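Local coordinates for protein (hdlp (histone deacetylase-like protein)) (PDB 1C3P), which probably acts as a zinc-dependent deacetylase of the histone deacetylase family, at residues Leu69-Val78 and Pro94-Gly102; Leu222-Leu232 and Lys267-Ala278. All coordinates share one frame; numbering follows the deposited sequence.

Interactions 1 and 2 lie on opposite sides of the chain's centre, with centres about 36 Å apart and nearest atoms about 20 Å apart, and they share no helix or strand. Interaction 1 is the more peripheral: helix 63-75 meets the start of helix 98-118 at a steep angle. Interaction 2 is more buried and lies nearer the zinc site. There the loops entering helices 228-245 and 272-286 pair through their backbones before the helix starts run almost parallel. Each contact uses a carboxylate at a helix start: two backbone amides and a hydroxyl in the first, the N-cap serine's N-H and hydroxyl in the second. Methionines pack round the first; leucines and phenylalanines fill the second.

Interaction 1 of 2, residues Leu69-Val78 and Pro94-Gly102; sequences LMEAERCQCV and PVSYAMFTG
Glu73 supplies the polar grip on the beginning of helix 98-118. Its chain is extended, with CG anti to the backbone N (chi1 180°), which carries the carboxylate across to the other segment. OE1 accepts twice: from Thr101 N at 2.8 Å through its syn lone pair, nearly straight at 166°, and from Phe100 N on the anti side, more bent. OE2 takes the Thr101 OG1 hydroxyl at 2.6 Å, so three bonds fix the carboxylate's rotation. Glu73 CB packs on Met99 CG at 3.6 Å, and its CG on Tyr97 CD2 at 3.5 Å. With an alanine here, the Phe100 and Thr101 amides and the threonine hydroxyl would probably lose their shared acceptor. Apolar contacts flank this grip. Met70 CG sits over one Phe100 face, 3.4 Å from the centroid, in a CH-pi contact, with SD oblique to the ring in a Met-aromatic contact. Met99 CE meets Ala72 CB at 3.8 Å, and Val95 CG2 touches Val78 CG2. One water joins Arg74 O to Tyr97 OH. The axes of 69-75 and 98-102 cross at -102°. A helix end meets a helix start: a Schellman motif with Gln76 as C-prime closes helix 63-75, while a Ser96-Met99 capping box, firm at Ala98 N to Ser96 OG but weak at Ser96 N to Met99 SD, opens helix 98-118.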
# COMPACT_ATOMS: atom_id res chain seq x y z
N LEU A 69 16.43 -10.35 11.12
CA LEU A 69 16.12 -10.36 9.69
C LEU A 69 17.42 -10.41 8.88
O LEU A 69 17.51 -11.12 7.87
CB LEU A 69 15.33 -9.11 9.29
CG LEU A 69 13.91 -8.93 9.85
CD1 LEU A 69 13.36 -7.56 9.45
CD2 LEU A 69 13.02 -10.03 9.33
N MET A 70 18.42 -9.66 9.30
CA MET A 70 19.69 -9.64 8.58
C MET A 70 20.41 -10.98 8.65
O MET A 70 21.00 -11.42 7.66
CB MET A 70 20.61 -8.56 9.13
CG MET A 70 19.99 -7.17 9.05
SD MET A 70 21.11 -5.89 9.71
CE MET A 70 22.27 -5.77 8.37
N GLU A 71 20.40 -11.61 9.81
CA GLU A 71 21.06 -12.90 9.99
C GLU A 71 20.31 -14.00 9.24
O GLU A 71 20.92 -14.82 8.54
CB GLU A 71 21.13 -13.26 11.47
CG GLU A 71 21.81 -14.58 11.74
CD GLU A 71 23.33 -14.49 11.67
OE1 GLU A 71 23.99 -15.48 12.07
OE2 GLU A 71 23.86 -13.45 11.22
N ALA A 72 18.99 -14.01 9.37
CA ALA A 72 18.19 -15.02 8.68
C ALA A 72 18.40 -14.96 7.17
O ALA A 72 18.57 -15.98 6.50
CB ALA A 72 16.72 -14.83 8.98
N GLU A 73 18.39 -13.75 6.62
CA GLU A 73 18.55 -13.62 5.18
C GLU A 73 19.92 -14.04 4.63
O GLU A 73 20.00 -14.83 3.69
CB GLU A 73 18.27 -12.19 4.74
CG GLU A 73 18.43 -11.99 3.26
CD GLU A 73 18.25 -10.55 2.85
OE1 GLU A 73 17.10 -10.08 2.76
OE2 GLU A 73 19.28 -9.87 2.63
N ARG A 74 20.99 -13.52 5.21
CA ARG A 74 22.30 -13.84 4.66
C ARG A 74 22.74 -15.28 4.88
O ARG A 74 23.48 -15.82 4.07
CB ARG A 74 23.39 -12.87 5.16
CG ARG A 74 23.72 -12.92 6.62
CD ARG A 74 24.75 -11.85 6.98
NE ARG A 74 25.30 -12.19 8.28
CZ ARG A 74 26.32 -13.02 8.48
NH1 ARG A 74 26.93 -13.60 7.44
NH2 ARG A 74 26.66 -13.35 9.72
N CYS A 75 22.29 -15.89 5.97
CA CYS A 75 22.66 -17.28 6.24
C CYS A 75 21.57 -18.22 5.71
O CYS A 75 21.69 -19.45 5.80
CB CYS A 75 22.87 -17.49 7.74
SG CYS A 75 24.27 -16.58 8.44
N GLN A 76 20.52 -17.61 5.18
CA GLN A 76 19.39 -18.33 4.61
C GLN A 76 18.87 -19.39 5.58
O GLN A 76 18.89 -20.59 5.30
CB GLN A 76 19.82 -18.95 3.27
CG GLN A 76 18.67 -19.19 2.32
CD GLN A 76 18.00 -17.89 1.91
OE1 GLN A 76 17.67 -17.07 2.76
NE2 GLN A 76 17.79 -17.72 0.62
N CYS A 77 18.39 -18.94 6.73
CA CYS A 77 17.91 -19.87 7.74
C CYS A 77 16.91 -19.21 8.66
O CYS A 77 16.73 -18.00 8.64
CB CYS A 77 19.08 -20.35 8.61
SG CYS A 77 19.78 -19.00 9.67
N VAL A 78 16.24 -20.04 9.45
CA VAL A 78 15.31 -19.56 10.46
C VAL A 78 16.06 -19.81 11.75
O VAL A 78 16.18 -20.97 12.19
CB VAL A 78 14.01 -20.37 10.48
CG1 VAL A 78 13.07 -19.81 11.54
CG2 VAL A 78 13.36 -20.33 9.10
N PRO A 94 8.28 -16.00 4.83
CA PRO A 94 9.38 -16.93 4.55
C PRO A 94 10.76 -16.32 4.54
O PRO A 94 10.91 -15.11 4.47
CB PRO A 94 9.04 -17.45 3.15
CG PRO A 94 7.57 -17.12 2.98
CD PRO A 94 7.53 -15.76 3.59
N VAL A 95 11.77 -17.17 4.61
CA VAL A 95 13.14 -16.71 4.50
C VAL A 95 13.37 -16.45 2.99
O VAL A 95 13.07 -17.31 2.17
CB VAL A 95 14.13 -17.79 4.99
CG1 VAL A 95 15.56 -17.43 4.59
CG2 VAL A 95 14.03 -17.91 6.50
N SER A 96 13.86 -15.27 2.64
CA SER A 96 14.18 -14.93 1.24
C SER A 96 14.94 -13.60 1.22
O SER A 96 15.05 -12.94 2.26
CB SER A 96 12.91 -14.76 0.39
OG SER A 96 12.40 -13.44 0.50
N TYR A 97 15.47 -13.20 0.07
CA TYR A 97 16.18 -11.93 0.05
C TYR A 97 15.24 -10.72 0.03
O TYR A 97 15.69 -9.57 -0.00
CB TYR A 97 17.20 -11.87 -1.09
CG TYR A 97 18.39 -12.77 -0.80
CD1 TYR A 97 18.39 -14.12 -1.18
CD2 TYR A 97 19.48 -12.29 -0.08
CE1 TYR A 97 19.45 -14.97 -0.85
CE2 TYR A 97 20.55 -13.13 0.26
CZ TYR A 97 20.53 -14.46 -0.12
OH TYR A 97 21.59 -15.28 0.22
N ALA A 98 13.95 -10.96 0.05
CA ALA A 98 13.02 -9.85 0.11
C ALA A 98 12.88 -9.50 1.59
O ALA A 98 12.54 -8.38 1.93
CB ALA A 98 11.65 -10.26 -0.43
N MET A 99 13.19 -10.45 2.47
CA MET A 99 12.98 -10.21 3.90
C MET A 99 13.75 -9.06 4.50
O MET A 99 13.28 -8.41 5.43
CB MET A 99 13.23 -11.49 4.71
CG MET A 99 14.67 -11.74 5.07
SD MET A 99 14.82 -13.48 5.59
CE MET A 99 13.72 -13.51 7.05
N PHE A 100 14.96 -8.81 4.00
CA PHE A 100 15.69 -7.65 4.53
C PHE A 100 16.20 -6.73 3.43
O PHE A 100 15.98 -5.52 3.49
CB PHE A 100 16.88 -8.07 5.39
CG PHE A 100 17.60 -6.90 5.99
CD1 PHE A 100 17.04 -6.21 7.07
CD2 PHE A 100 18.77 -6.42 5.41
CE1 PHE A 100 17.64 -5.05 7.56
CE2 PHE A 100 19.38 -5.26 5.89
CZ PHE A 100 18.81 -4.57 6.97
N THR A 101 16.87 -7.27 2.43
CA THR A 101 17.39 -6.41 1.36
C THR A 101 16.27 -5.72 0.59
O THR A 101 16.26 -4.51 0.47
CB THR A 101 18.28 -7.22 0.41
OG1 THR A 101 19.38 -7.75 1.16
CG2 THR A 101 18.82 -6.35 -0.70
N GLY A 102 15.32 -6.51 0.07
CA GLY A 102 14.20 -5.94 -0.66
C GLY A 102 13.37 -5.04 0.25
O GLY A 102 12.98 -3.95 -0.13
O HOH W 1 23.76 -14.63 1.66

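Interaction 2 of 2, residues Leu222-Leu232 and Lys267-Ala278; sequences LPKGLNDNEFL and KFNLSNVAFLKA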
# COMPACT_ATOMS: atom_id res chain seq x y z
N LEU A 222 -15.48 -3.04 5.33
CA LEU A 222 -16.44 -3.11 4.23
C LEU A 222 -16.74 -4.55 3.80
O LEU A 222 -15.91 -5.44 3.92
CB LEU A 222 -15.92 -2.29 3.07
CG LEU A 222 -15.81 -0.82 3.49
CD1 LEU A 222 -15.03 -0.01 2.44
CD2 LEU A 222 -17.20 -0.25 3.69
N PRO A 223 -17.96 -4.78 3.28
CA PRO A 223 -18.44 -6.09 2.83
C PRO A 223 -17.93 -6.67 1.52
O PRO A 223 -17.34 -5.97 0.70
CB PRO A 223 -19.95 -5.90 2.78
CG PRO A 223 -20.04 -4.49 2.23
CD PRO A 223 -19.03 -3.77 3.14
N LYS A 224 -18.18 -7.96 1.35
CA LYS A 224 -17.81 -8.66 0.13
C LYS A 224 -18.61 -8.10 -1.05
O LYS A 224 -19.75 -7.62 -0.88
CB LYS A 224 -18.15 -10.15 0.27
CG LYS A 224 -17.48 -10.84 1.45
CD LYS A 224 -17.92 -12.31 1.54
CE LYS A 224 -17.32 -13.00 2.78
NZ LYS A 224 -17.72 -14.43 2.88
N GLY A 225 -18.04 -8.19 -2.24
CA GLY A 225 -18.72 -7.71 -3.43
C GLY A 225 -18.83 -6.20 -3.52
O GLY A 225 -19.65 -5.69 -4.27
N LEU A 226 -17.99 -5.48 -2.78
CA LEU A 226 -18.02 -4.02 -2.77
C LEU A 226 -17.93 -3.42 -4.18
O LEU A 226 -17.07 -3.82 -4.96
CB LEU A 226 -16.84 -3.48 -1.96
CG LEU A 226 -16.99 -2.01 -1.57
CD1 LEU A 226 -18.01 -1.94 -0.44
CD2 LEU A 226 -15.65 -1.43 -1.10
N ASN A 227 -18.80 -2.46 -4.51
CA ASN A 227 -18.73 -1.84 -5.82
C ASN A 227 -18.13 -0.45 -5.72
O ASN A 227 -17.87 0.04 -4.61
CB ASN A 227 -20.11 -1.81 -6.53
CG ASN A 227 -21.13 -0.96 -5.79
OD1 ASN A 227 -20.87 0.18 -5.41
ND2 ASN A 227 -22.34 -1.52 -5.63
N ASP A 228 -17.92 0.19 -6.86
CA ASP A 228 -17.31 1.52 -6.88
C ASP A 228 -18.01 2.59 -6.08
O ASP A 228 -17.36 3.38 -5.41
CB ASP A 228 -17.14 2.01 -8.32
CG ASP A 228 -16.11 1.22 -9.09
OD1 ASP A 228 -15.31 0.51 -8.44
OD2 ASP A 228 -16.10 1.33 -10.34
N ASN A 229 -19.34 2.63 -6.17
CA ASN A 229 -20.10 3.63 -5.45
C ASN A 229 -19.99 3.44 -3.96
O ASN A 229 -19.87 4.42 -3.20
CB ASN A 229 -21.56 3.58 -5.91
CG ASN A 229 -21.72 4.11 -7.31
OD1 ASN A 229 -21.62 5.31 -7.54
ND2 ASN A 229 -21.93 3.21 -8.27
N GLU A 230 -19.96 2.19 -3.53
CA GLU A 230 -19.84 1.91 -2.10
C GLU A 230 -18.47 2.30 -1.57
O GLU A 230 -18.35 2.88 -0.49
CB GLU A 230 -20.12 0.43 -1.84
CG GLU A 230 -21.52 0.01 -2.26
CD GLU A 230 -21.77 -1.46 -2.03
OE1 GLU A 230 -20.86 -2.26 -2.35
OE2 GLU A 230 -22.86 -1.82 -1.56
N PHE A 231 -17.42 2.00 -2.33
CA PHE A 231 -16.08 2.36 -1.90
C PHE A 231 -15.95 3.89 -1.77
O PHE A 231 -15.54 4.41 -0.73
CB PHE A 231 -15.03 1.84 -2.89
CG PHE A 231 -13.61 2.02 -2.43
CD1 PHE A 231 -13.12 1.31 -1.33
CD2 PHE A 231 -12.75 2.90 -3.09
CE1 PHE A 231 -11.80 1.47 -0.91
CE2 PHE A 231 -11.43 3.06 -2.67
CZ PHE A 231 -10.95 2.34 -1.57
N LEU A 232 -16.32 4.62 -2.83
CA LEU A 232 -16.20 6.08 -2.80
C LEU A 232 -17.11 6.73 -1.76
O LEU A 232 -16.75 7.73 -1.17
CB LEU A 232 -16.46 6.66 -4.18
CG LEU A 232 -15.45 6.18 -5.24
CD1 LEU A 232 -15.93 6.62 -6.61
CD2 LEU A 232 -14.05 6.68 -4.96
N LYS A 267 -12.26 -9.40 -1.78
CA LYS A 267 -13.60 -9.69 -2.24
C LYS A 267 -14.23 -8.39 -2.77
O LYS A 267 -15.43 -8.32 -2.98
CB LYS A 267 -14.44 -10.27 -1.11
CG LYS A 267 -13.88 -11.56 -0.56
CD LYS A 267 -13.70 -12.59 -1.65
CE LYS A 267 -13.12 -13.87 -1.08
NZ LYS A 267 -12.80 -14.84 -2.15
N PHE A 268 -13.40 -7.36 -2.95
CA PHE A 268 -13.85 -6.08 -3.49
C PHE A 268 -13.81 -6.20 -5.02
O PHE A 268 -12.93 -6.86 -5.57
CB PHE A 268 -12.92 -4.93 -3.07
CG PHE A 268 -13.03 -4.52 -1.62
CD1 PHE A 268 -12.23 -3.47 -1.13
CD2 PHE A 268 -13.94 -5.13 -0.75
CE1 PHE A 268 -12.33 -3.04 0.20
CE2 PHE A 268 -14.05 -4.70 0.59
CZ PHE A 268 -13.25 -3.66 1.06
N ASN A 269 -14.76 -5.58 -5.70
CA ASN A 269 -14.81 -5.65 -7.16
C ASN A 269 -14.76 -4.26 -7.77
O ASN A 269 -15.61 -3.89 -8.58
CB ASN A 269 -16.10 -6.33 -7.63
CG ASN A 269 -16.25 -7.73 -7.08
OD1 ASN A 269 -15.29 -8.50 -7.04
ND2 ASN A 269 -17.47 -8.08 -6.68
N LEU A 270 -13.75 -3.49 -7.41
CA LEU A 270 -13.64 -2.14 -7.93
C LEU A 270 -13.00 -2.04 -9.32
O LEU A 270 -12.36 -2.99 -9.80
CB LEU A 270 -12.83 -1.28 -6.96
CG LEU A 270 -13.22 -1.25 -5.48
CD1 LEU A 270 -12.45 -0.11 -4.84
CD2 LEU A 270 -14.72 -1.04 -5.31
N SER A 271 -13.19 -0.88 -9.93
CA SER A 271 -12.62 -0.55 -11.24
C SER A 271 -11.38 0.32 -11.00
O SER A 271 -11.29 0.96 -9.94
CB SER A 271 -13.61 0.28 -12.07
OG SER A 271 -13.78 1.58 -11.52
N ASN A 272 -10.45 0.36 -11.96
CA ASN A 272 -9.22 1.18 -11.85
C ASN A 272 -9.59 2.64 -11.81
O ASN A 272 -8.85 3.46 -11.27
CB ASN A 272 -8.30 1.08 -13.07
CG ASN A 272 -7.68 -0.25 -13.26
OD1 ASN A 272 -7.08 -0.49 -14.32
ND2 ASN A 272 -7.79 -1.12 -12.26
N VAL A 273 -10.68 2.98 -12.49
CA VAL A 273 -11.13 4.36 -12.55
C VAL A 273 -11.68 4.85 -11.22
O VAL A 273 -11.53 6.01 -10.88
CB VAL A 273 -12.15 4.55 -13.68
CG1 VAL A 273 -12.73 5.94 -13.63
CG2 VAL A 273 -11.45 4.35 -15.02
N ALA A 274 -12.31 3.97 -10.45
CA ALA A 274 -12.80 4.37 -9.14
C ALA A 274 -11.56 4.49 -8.22
O ALA A 274 -11.52 5.34 -7.32
CB ALA A 274 -13.79 3.33 -8.60
N PHE A 275 -10.56 3.64 -8.46
CA PHE A 275 -9.31 3.65 -7.68
C PHE A 275 -8.67 5.02 -7.87
O PHE A 275 -8.21 5.65 -6.91
CB PHE A 275 -8.39 2.54 -8.20
CG PHE A 275 -7.02 2.52 -7.58
CD1 PHE A 275 -6.82 2.10 -6.27
CD2 PHE A 275 -5.91 2.87 -8.35
CE1 PHE A 275 -5.54 2.03 -5.73
CE2 PHE A 275 -4.62 2.81 -7.82
CZ PHE A 275 -4.43 2.39 -6.51
N LEU A 276 -8.66 5.47 -9.11
CA LEU A 276 -8.09 6.76 -9.47
C LEU A 276 -8.92 7.88 -8.83
O LEU A 276 -8.35 8.84 -8.29
CB LEU A 276 -8.06 6.88 -11.00
CG LEU A 276 -7.30 8.05 -11.64
CD1 LEU A 276 -7.53 8.03 -13.15
CD2 LEU A 276 -7.77 9.36 -11.09
N LYS A 277 -10.24 7.80 -8.90
CA LYS A 277 -11.05 8.84 -8.29
C LYS A 277 -10.85 8.93 -6.79
O LYS A 277 -10.90 10.02 -6.21
CB LYS A 277 -12.54 8.65 -8.58
CG LYS A 277 -12.95 9.10 -9.94
CD LYS A 277 -14.43 9.42 -9.96
CE LYS A 277 -14.75 10.54 -8.98
NZ LYS A 277 -16.19 10.90 -9.00
N ALA A 278 -10.64 7.78 -6.15
CA ALA A 278 -10.43 7.75 -4.70
C ALA A 278 -9.19 8.57 -4.36
O ALA A 278 -9.17 9.39 -3.43
CB ALA A 278 -10.24 6.28 -4.23
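Leu226 runs alongside Phe268, and its CD2 methyl caps the ring centre, 3.8 Å from the centroid, while Leu226 CB meets Phe268 CD2. Leu222 CB fills in against Phe268 CZ at 3.6 Å. Further along, Leu270 is the bump between the two segments, fitting between the Phe231 ring, where CD1 presses on one face toward the rim, and the Asn227 backbone, where CD2 meets O at 3.4 Å. With CG anti to the backbone N (chi1 -173°), Phe231 also brings its ring edge to Ala278 CB, 3.8 Å from CE2. Leu232 CD2 packs against the same methyl. Two backbone bonds, Gly225 N to Lys267 O at 2.7 Å and Asn269 N to Leu226 O, zip the loops together. Asp228 OD1 takes Ser271 N with its syn lone pair, and OD2 takes Ser271 OG at 2.6 Å from above the carboxylate plane; as N-cap, Ser271 OG accepts from Ala274 N. The Phe268 side chain lies about 7 Å from that of Asp258, a zinc ligand in another structure of this protein. The axes of 228-232 and 272-278 run 15° from parallel, 10.0 Å apart at closest approach, beside 217-222, an outermost strand of the parallel sheet of this alpha/beta fold, with Phe231 touching strand 185-192, Pro223 helix 362-372 and Phe275 helix 299-314.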